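Local coordinates for protein putative cytosine/guanine deaminase (Unidentified, PDB 2PAJ) that catalyses the zinc-dependent hydrolytic deamination of 2-amino-4-hydroxypteridines such as isoxanthopterin, releasing ammonium, at residues R163-R168 and M398-V403. Sequence-based numbering, arbitrary orientation.
Sequences RFVLLR and MGLDEV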
# COMPACT_ATOMS: atom_id res chain seq x y z
N ARG A 163 0.33 -7.88 -6.05
CA ARG A 163 -1.05 -7.48 -6.27
C ARG A 163 -0.96 -5.97 -6.34
O ARG A 163 -0.30 -5.36 -5.50
CB ARG A 163 -1.95 -7.82 -5.09
CG ARG A 163 -2.06 -9.27 -4.69
CD ARG A 163 -2.96 -9.34 -3.45
NE ARG A 163 -3.04 -10.67 -2.90
CZ ARG A 163 -3.73 -11.65 -3.47
NH1 ARG A 163 -4.40 -11.41 -4.59
NH2 ARG A 163 -3.75 -12.86 -2.92
N PHE A 164 -1.63 -5.37 -7.31
CA PHE A 164 -1.59 -3.92 -7.45
C PHE A 164 -2.97 -3.30 -7.38
O PHE A 164 -3.94 -3.85 -7.90
CB PHE A 164 -0.92 -3.53 -8.76
CG PHE A 164 -0.63 -2.07 -8.88
CD1 PHE A 164 0.30 -1.46 -8.05
CD2 PHE A 164 -1.31 -1.29 -9.82
CE1 PHE A 164 0.56 -0.09 -8.14
CE2 PHE A 164 -1.06 0.07 -9.93
CZ PHE A 164 -0.12 0.68 -9.09
N VAL A 165 -3.06 -2.16 -6.71
CA VAL A 165 -4.32 -1.44 -6.58
C VAL A 165 -4.12 -0.04 -7.15
O VAL A 165 -3.40 0.77 -6.57
CB VAL A 165 -4.76 -1.34 -5.10
CG1 VAL A 165 -6.03 -0.54 -4.98
CG2 VAL A 165 -4.95 -2.71 -4.52
N LEU A 166 -4.75 0.24 -8.28
CA LEU A 166 -4.62 1.55 -8.90
C LEU A 166 -5.59 2.57 -8.32
O LEU A 166 -6.80 2.38 -8.35
CB LEU A 166 -4.84 1.44 -10.41
CG LEU A 166 -4.79 2.76 -11.19
CD1 LEU A 166 -3.45 3.45 -10.95
CD2 LEU A 166 -5.02 2.50 -12.66
N LEU A 167 -5.04 3.66 -7.80
CA LEU A 167 -5.83 4.74 -7.23
C LEU A 167 -5.76 5.90 -8.23
O LEU A 167 -5.00 6.84 -8.06
CB LEU A 167 -5.25 5.16 -5.87
CG LEU A 167 -4.87 4.08 -4.86
CD1 LEU A 167 -4.37 4.74 -3.59
CD2 LEU A 167 -6.07 3.22 -4.56
N ARG A 168 -6.57 5.79 -9.28
CA ARG A 168 -6.62 6.77 -10.37
C ARG A 168 -6.93 8.16 -9.86
O ARG A 168 -8.07 8.48 -9.54
CB ARG A 168 -7.67 6.31 -11.39
CG ARG A 168 -7.37 6.67 -12.85
CD ARG A 168 -7.47 8.17 -13.12
NE ARG A 168 -7.37 8.48 -14.54
CZ ARG A 168 -7.40 9.70 -15.05
NH1 ARG A 168 -7.52 10.75 -14.25
NH2 ARG A 168 -7.29 9.89 -16.35
N MET A 398 -9.39 -1.72 1.55
CA MET A 398 -9.38 -1.73 0.10
C MET A 398 -10.33 -2.79 -0.48
O MET A 398 -10.46 -2.95 -1.69
CB MET A 398 -7.94 -1.93 -0.41
CG MET A 398 -6.97 -0.87 0.08
SD MET A 398 -5.65 -0.39 -1.07
CE MET A 398 -4.60 -1.77 -0.97
N GLY A 399 -11.01 -3.52 0.40
CA GLY A 399 -11.96 -4.51 -0.07
C GLY A 399 -11.42 -5.88 -0.44
O GLY A 399 -12.17 -6.73 -0.93
N LEU A 400 -10.13 -6.09 -0.21
CA LEU A 400 -9.51 -7.38 -0.48
C LEU A 400 -9.60 -8.24 0.78
O LEU A 400 -8.60 -8.50 1.44
CB LEU A 400 -8.06 -7.18 -0.89
CG LEU A 400 -7.84 -6.53 -2.26
CD1 LEU A 400 -6.35 -6.33 -2.47
CD2 LEU A 400 -8.43 -7.41 -3.35
N ASP A 401 -10.82 -8.70 1.08
CA ASP A 401 -11.13 -9.47 2.27
C ASP A 401 -10.57 -10.88 2.44
O ASP A 401 -10.66 -11.45 3.52
CB ASP A 401 -12.64 -9.49 2.46
CG ASP A 401 -13.23 -8.09 2.47
OD1 ASP A 401 -12.54 -7.19 2.98
OD2 ASP A 401 -14.36 -7.89 1.99
N GLU A 402 -10.02 -11.47 1.39
CA GLU A 402 -9.45 -12.80 1.54
C GLU A 402 -7.93 -12.66 1.50
O GLU A 402 -7.21 -13.59 1.14
CB GLU A 402 -9.95 -13.74 0.45
CG GLU A 402 -11.40 -14.20 0.66
CD GLU A 402 -11.82 -15.30 -0.30
OE1 GLU A 402 -11.58 -15.15 -1.52
OE2 GLU A 402 -12.39 -16.32 0.15
N VAL A 403 -7.48 -11.46 1.88
CA VAL A 403 -6.06 -11.08 1.92
C VAL A 403 -5.74 -10.38 3.26
O VAL A 403 -6.62 -9.80 3.89
CB VAL A 403 -5.72 -10.10 0.76
CG1 VAL A 403 -4.23 -9.86 0.69
CG2 VAL A 403 -6.22 -10.65 -0.55
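The guanidinium of Arg-163, which lies against Val-403, is gripped from outside this pair: NH2 forms a salt bridge with Asp-413, NH1 donates to the carbonyl O of Ala-211, and NE too has a hydrogen-bond partner beyond the two segments. While these polar bonds are made elsewhere, Val-403 CG2 lies over one face of the flat group, 3.8 Å above its plane and nearer the edge of the group than its centre. The other methyl, Val-403 CG1, comes within 3.9 Å of Arg-163 NE. An extended run from CG to NE carries the charge past the valine, the two side chains pointing in opposite directions.

Further along the strand the contact becomes wholly apolar. Bends at chi2 (-146°) and chi3 (-74°) turn the thioether end of Met-398 against Val-165: CE lies 3.7 Å from Val-165 CG2, and SD 3.9 Å from Val-165 CG1. Leu-400 CD1 adds a looser touch at 4.4 Å from Val-165 CG2. No hydrogen bond joins the segments; they meet through side-chain packing, the loop after helix 383-398 lying on the face of strand 163-168 turned away from helix 149-159, the inner side of the TIM barrel characteristic of the amidohydrolase superfamily.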